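Local coordinates for Alr4995 protein (Nostoc sp., PDB 6LRF) that hydrolyses arginine to ornithine, ammonia and carbon dioxide and, as a bifunctional enzyme, also has ornithine cyclodeaminase activity that converts ornithine to proline, at residues W131-Y136 with F173-N178; N219-E224 with C264-V269. All blocks are in the same frame, centred on the assembly; numbering follows the deposited sequence.

Interaction 1 of 2, residues W131-Y136 with F173-N178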
loop_
_atom_site.group_PDB
_atom_site.type_symbol
_atom_site.label_atom_id
_atom_site.label_comp_id
_atom_site.label_asym_id
_atom_site.label_seq_id
_atom_site.Cartn_x
_atom_site.Cartn_y
_atom_site.Cartn_z
ATOM N N TRP B 131 -4.580 21.139 49.203
ATOM C CA TRP B 131 -5.394 20.034 48.707
ATOM C C TRP B 131 -4.572 18.759 48.668
ATOM O O TRP B 131 -3.353 18.780 48.907
ATOM C CB TRP B 131 -5.948 20.338 47.306
ATOM C CG TRP B 131 -4.888 20.799 46.345
ATOM C CD1 TRP B 131 -3.876 20.047 45.797
ATOM C CD2 TRP B 131 -4.725 22.125 45.832
ATOM N NE1 TRP B 131 -3.093 20.835 44.978
ATOM C CE2 TRP B 131 -3.596 22.111 44.981
ATOM C CE3 TRP B 131 -5.426 23.324 46.008
ATOM C CZ2 TRP B 131 -3.159 23.248 44.307
ATOM C CZ3 TRP B 131 -4.987 24.450 45.346
ATOM C CH2 TRP B 131 -3.866 24.404 44.502
ATOM N N LEU B 132 -5.247 17.654 48.368
ATOM C CA LEU B 132 -4.612 16.353 48.193
ATOM C C LEU B 132 -4.698 15.894 46.730
ATOM O O LEU B 132 -5.788 15.850 46.147
ATOM C CB LEU B 132 -5.277 15.306 49.095
ATOM C CG LEU B 132 -4.778 13.878 48.893
ATOM C CD1 LEU B 132 -3.354 13.767 49.384
ATOM C CD2 LEU B 132 -5.686 12.871 49.598
ATOM N N TRP B 133 -3.553 15.548 46.156
ATOM C CA TRP B 133 -3.494 14.919 44.847
ATOM C C TRP B 133 -3.628 13.411 45.006
ATOM O O TRP B 133 -2.800 12.810 45.669
ATOM C CB TRP B 133 -2.166 15.225 44.154
ATOM C CG TRP B 133 -1.822 16.698 43.917
ATOM C CD1 TRP B 133 -0.954 17.473 44.645
ATOM C CD2 TRP B 133 -2.272 17.520 42.832
ATOM N NE1 TRP B 133 -0.864 18.734 44.097
ATOM C CE2 TRP B 133 -1.659 18.787 42.980
ATOM C CE3 TRP B 133 -3.148 17.311 41.754
ATOM C CZ2 TRP B 133 -1.895 19.841 42.095
ATOM C CZ3 TRP B 133 -3.375 18.357 40.872
ATOM C CH2 TRP B 133 -2.754 19.608 41.051
ATOM N N ALA B 134 -4.632 12.790 44.392
ATOM C CA ALA B 134 -4.770 11.332 44.476
ATOM C C ALA B 134 -4.692 10.670 43.114
ATOM O O ALA B 134 -5.422 11.048 42.199
ATOM C CB ALA B 134 -6.083 10.950 45.137
ATOM N N GLY B 135 -3.869 9.634 43.004
ATOM C CA GLY B 135 -3.740 8.887 41.757
ATOM C C GLY B 135 -4.722 7.736 41.624
ATOM O O GLY B 135 -5.262 7.242 42.620
ATOM N N TYR B 136 -5.005 7.339 40.388
ATOM C CA TYR B 136 -5.734 6.100 40.137
ATOM C C TYR B 136 -5.283 5.621 38.776
ATOM O O TYR B 136 -4.644 6.371 38.047
ATOM C CB TYR B 136 -7.262 6.284 40.201
ATOM C CG TYR B 136 -7.882 7.071 39.060
ATOM C CD1 TYR B 136 -7.775 8.451 39.006
ATOM C CD2 TYR B 136 -8.574 6.425 38.037
ATOM C CE1 TYR B 136 -8.337 9.176 37.962
ATOM C CE2 TYR B 136 -9.145 7.137 36.986
ATOM C CZ TYR B 136 -9.025 8.514 36.951
ATOM O OH TYR B 136 -9.590 9.240 35.909
ATOM N N PHE B 173 5.360 12.168 40.259
ATOM C CA PHE B 173 4.671 13.355 40.743
ATOM C C PHE B 173 5.172 13.701 42.142
ATOM O O PHE B 173 5.233 12.819 43.006
ATOM C CB PHE B 173 3.168 13.092 40.742
ATOM C CG PHE B 173 2.328 14.306 40.966
ATOM C CD1 PHE B 173 1.952 14.686 42.257
ATOM C CD2 PHE B 173 1.871 15.046 39.885
ATOM C CE1 PHE B 173 1.156 15.806 42.471
ATOM C CE2 PHE B 173 1.069 16.171 40.083
ATOM C CZ PHE B 173 0.710 16.553 41.381
ATOM N N CYS B 174 5.532 14.960 42.374
ATOM C CA CYS B 174 6.186 15.311 43.634
ATOM C C CYS B 174 6.025 16.784 44.027
ATOM O O CYS B 174 6.836 17.641 43.634
ATOM C CB CYS B 174 7.677 14.957 43.567
ATOM S SG CYS B 174 8.547 15.113 45.197
ATOM N N PRO B 175 4.977 17.084 44.819
ATOM C CA PRO B 175 4.800 18.420 45.388
ATOM C C PRO B 175 6.004 18.803 46.272
ATOM O O PRO B 175 6.483 17.983 47.053
ATOM C CB PRO B 175 3.512 18.287 46.213
ATOM C CG PRO B 175 2.795 17.091 45.613
ATOM C CD PRO B 175 3.895 16.160 45.210
ATOM N N LEU B 176 6.499 20.025 46.116
ATOM C CA LEU B 176 7.688 20.489 46.839
ATOM C C LEU B 176 7.376 21.755 47.610
ATOM O O LEU B 176 6.336 22.387 47.388
ATOM C CB LEU B 176 8.854 20.754 45.883
ATOM C CG LEU B 176 9.346 19.576 45.052
ATOM C CD1 LEU B 176 10.217 20.078 43.911
ATOM C CD2 LEU B 176 10.101 18.595 45.920
ATOM N N ALA B 177 8.278 22.140 48.505
ATOM C CA ALA B 177 8.085 23.365 49.271
ATOM C C ALA B 177 7.972 24.562 48.333
ATOM O O ALA B 177 8.443 24.504 47.192
ATOM C CB ALA B 177 9.229 23.564 50.260
ATOM N N ASN B 178 7.331 25.629 48.812
ATOM C CA ASN B 178 7.273 26.900 48.088
ATOM C C ASN B 178 6.503 26.773 46.767
ATOM O O ASN B 178 6.842 27.411 45.770
ATOM C CB ASN B 178 8.699 27.413 47.842
ATOM C CG ASN B 178 8.745 28.873 47.481
ATOM O OD1 ASN B 178 7.889 29.656 47.901
ATOM N ND2 ASN B 178 9.754 29.258 46.700
#

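Interaction 2 of 2, residues N219-E224 with C264-V269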
loop_
_atom_site.group_PDB
_atom_site.type_symbol
_atom_site.label_atom_id
_atom_site.label_comp_id
_atom_site.label_asym_id
_atom_site.label_seq_id
_atom_site.Cartn_x
_atom_site.Cartn_y
_atom_site.Cartn_z
ATOM N N ASN B 219 10.558 10.480 42.553
ATOM C CA ASN B 219 10.521 9.750 43.818
ATOM C C ASN B 219 11.511 10.356 44.817
ATOM O O ASN B 219 12.469 9.719 45.251
ATOM C CB ASN B 219 10.825 8.277 43.573
ATOM C CG ASN B 219 10.101 7.372 44.528
ATOM O OD1 ASN B 219 10.732 6.648 45.315
ATOM N ND2 ASN B 219 8.765 7.401 44.478
ATOM N N THR B 220 11.227 11.596 45.191
ATOM C CA THR B 220 12.145 12.446 45.918
ATOM C C THR B 220 11.606 12.815 47.289
ATOM O O THR B 220 10.420 13.149 47.429
ATOM C CB THR B 220 12.414 13.729 45.124
ATOM O OG1 THR B 220 13.376 13.450 44.103
ATOM C CG2 THR B 220 12.928 14.844 46.026
ATOM N N VAL B 221 12.473 12.743 48.298
ATOM C CA VAL B 221 12.137 13.213 49.637
ATOM C C VAL B 221 12.471 14.695 49.751
ATOM O O VAL B 221 13.569 15.126 49.400
ATOM C CB VAL B 221 12.875 12.407 50.712
ATOM C CG1 VAL B 221 12.488 12.889 52.097
ATOM C CG2 VAL B 221 12.543 10.932 50.561
ATOM N N ASN B 222 11.499 15.475 50.209
ATOM C CA ASN B 222 11.658 16.909 50.362
ATOM C C ASN B 222 11.678 17.264 51.836
ATOM O O ASN B 222 10.702 17.011 52.546
ATOM C CB ASN B 222 10.526 17.658 49.645
ATOM C CG ASN B 222 10.722 19.171 49.634
ATOM O OD1 ASN B 222 9.751 19.936 49.692
ATOM N ND2 ASN B 222 11.979 19.610 49.547
ATOM N N VAL B 223 12.797 17.815 52.298
ATOM C CA VAL B 223 12.879 18.365 53.647
ATOM C C VAL B 223 13.196 19.860 53.540
ATOM O O VAL B 223 14.349 20.252 53.350
ATOM C CB VAL B 223 13.933 17.640 54.497
ATOM C CG1 VAL B 223 13.592 17.772 55.974
ATOM C CG2 VAL B 223 13.989 16.169 54.120
ATOM N N GLU B 224 12.151 20.675 53.659
ATOM C CA GLU B 224 12.156 22.103 53.294
ATOM C C GLU B 224 12.909 22.362 51.989
ATOM O O GLU B 224 12.355 22.166 50.910
ATOM C CB GLU B 224 12.734 22.969 54.425
ATOM C CG GLU B 224 12.797 24.509 54.143
ATOM C CD GLU B 224 11.666 25.051 53.239
ATOM O OE1 GLU B 224 10.475 24.789 53.536
ATOM O OE2 GLU B 224 11.965 25.764 52.245
ATOM N N CYS B 264 9.624 6.312 48.111
ATOM C CA CYS B 264 8.911 5.067 48.404
ATOM C C CYS B 264 9.336 4.475 49.737
ATOM O O CYS B 264 8.547 3.816 50.410
ATOM C CB CYS B 264 9.143 4.023 47.303
ATOM S SG CYS B 264 8.150 4.249 45.811
ATOM N N LEU B 265 10.596 4.712 50.101
ATOM C CA LEU B 265 11.188 4.135 51.303
ATOM C C LEU B 265 10.853 4.931 52.576
ATOM O O LEU B 265 11.240 4.536 53.678
ATOM C CB LEU B 265 12.709 4.034 51.120
ATOM C CG LEU B 265 13.142 2.924 50.150
ATOM C CD1 LEU B 265 14.629 3.037 49.793
ATOM C CD2 LEU B 265 12.815 1.553 50.732
ATOM N N THR B 266 10.121 6.033 52.409
ATOM C CA THR B 266 9.806 6.957 53.495
ATOM C C THR B 266 8.314 7.294 53.550
ATOM O O THR B 266 7.619 7.283 52.535
ATOM C CB THR B 266 10.578 8.311 53.366
ATOM O OG1 THR B 266 10.029 9.085 52.284
ATOM C CG2 THR B 266 12.074 8.097 53.142
ATOM N N LEU B 267 7.835 7.625 54.743
ATOM C CA LEU B 267 6.503 8.184 54.906
ATOM C C LEU B 267 6.588 9.354 55.884
ATOM O O LEU B 267 7.034 9.186 57.021
ATOM C CB LEU B 267 5.532 7.116 55.400
ATOM C CG LEU B 267 4.102 7.559 55.691
ATOM C CD1 LEU B 267 3.406 8.057 54.433
ATOM C CD2 LEU B 267 3.332 6.422 56.313
ATOM N N ARG B 268 6.197 10.543 55.442
ATOM C CA ARG B 268 6.164 11.691 56.340
ATOM C C ARG B 268 4.951 11.593 57.267
ATOM O O ARG B 268 3.808 11.622 56.811
ATOM C CB ARG B 268 6.135 12.995 55.544
ATOM C CG ARG B 268 5.966 14.243 56.395
ATOM C CD ARG B 268 6.494 15.485 55.687
ATOM N NE ARG B 268 6.247 16.697 56.474
ATOM C CZ ARG B 268 6.916 17.834 56.314
ATOM N NH1 ARG B 268 7.876 17.911 55.402
ATOM N NH2 ARG B 268 6.637 18.886 57.074
ATOM N N VAL B 269 5.186 11.454 58.568
ATOM C CA VAL B 269 4.067 11.245 59.481
ATOM C C VAL B 269 3.720 12.538 60.242
ATOM O O VAL B 269 2.784 12.570 61.049
ATOM C CB VAL B 269 4.368 10.103 60.456
ATOM C CG1 VAL B 269 4.296 8.786 59.731
ATOM C CG2 VAL B 269 5.759 10.290 61.079
HETATM O O HOH W 1 8.035 16.332 52.927
#

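Interaction 1 of 2, residues W131-Y136 with F173-N178
Strands 132-136 and 173-175 belong to different sheets of the chain, both within its dimethylargininase-like region, which as a GME-family member should have the α/β-propeller fold, and they meet here through Trp133 and Phe173. No hydrogen bond links the two segments, and their closest CA atoms, those of Trp133 and Pro175, stay 9.0 Å apart. The join is therefore made by side chains reaching across from separate sheets.

The evidence for an edge-to-face pair is direct. The five-membered ring of Trp133 and the ring of Phe173 have centroids 4.6 Å apart with their planes at 65°, and it is the Phe173 edge that faces the indole. Phe173 leads with CE1, which lies 3.4 Å from Trp133 CG, while its CZ sits 3.5 Å from Trp133 CD2. Both carbons thus come down over one indole face near the bond between CG and CD2. The torsions deliver the rings: Trp133 CG lies opposite its own carbonyl carbon (chi1 -59°), whereas Phe173 CG is extended away from its backbone N (chi1 -169°). Pro175 adds a smaller contact, its CG 3.9 Å from Trp133 CD1, approaching obliquely.

The other indole face is occupied from within the first segment, where Trp131 CD1 stands 3.7 Å above the Trp133 plane. Trp131 also makes a cation-pi contact with Arg199. Around the pair, Leu157 packs on Trp133, Leu159 and Tyr183 pack on Phe173, and Leu124 packs on Pro175.

All three touching residues are buried, and the contact covers 129 Å² in total. With no polar bond between the segments, cohesion probably rests on dispersion; the geometry is also consistent with a weakly positive C-H edge of Phe173 directed at the electron-rich pyrrole ring.

Interaction 2 of 2, residues N219-E224 with C264-V269
Asn219 OD1 accepts the backbone N-H of Cys264, with OD1 and Cys264 N 3.0 Å apart and an N-H...O angle of 154°, the donor tilted out of the carbonyl plane. The same amide lies against the thiol, Asn219 ND2 being 3.5 Å from Cys264 SG. Next along, Val221 CG2 packs on Thr266 and reaches its OG1 at 3.6 Å. Thr266 OG1 is placed between its own backbone N and carbonyl carbon (chi1 72°), where it is hydrogen-bonded to Lys263 O. The third link is indirect: a water donates to Asn222 O at 2.8 Å and accepts from Arg268 NH1 at 2.9 Å.

From CA 219 to 222 and CA 264 to 268 the segments run 23° apart without pairing as strands. Strand 221-223 pairs with 226-229, 267-268 with 6-9, so the contact joins strand ends of two sheets of the probable propeller and the loops leading into them. Cys264 is probably the counterpart of the cysteine nucleophile near the hydrolase domain's C-terminal end in dimethylargininase relatives.

Further out, Asp170 O holds Asn219 ND2, Ile226 O and Glu224 O hold Asn222 ND2, and Thr270 O anchors Arg268 NE, while Leu48 of helix 34-49 and Phe7 cover Val221 and Thr266.

From the N terminus, strand 6-9 comes first and later receives strand 267-268 as its antiparallel neighbour. Interaction 1 then closes a loop of 36 residues between 131-136 and 173-178, before the next opens at 219-224; interaction 2 closes that one, of 39 residues, at 264-269. The two are thus in series, neither nested nor crossed. Each joins a different pair of sheets, so the four segments, all in one family region, belong to four sheets. Their centres are 12 Å apart, and they touch through 173-178 and 219-224: Asn222 OD1 lies 2.9 Å from Ala177 N, a probable hydrogen bond, and Cys174 SG packs 3.5 Å from Thr220 O.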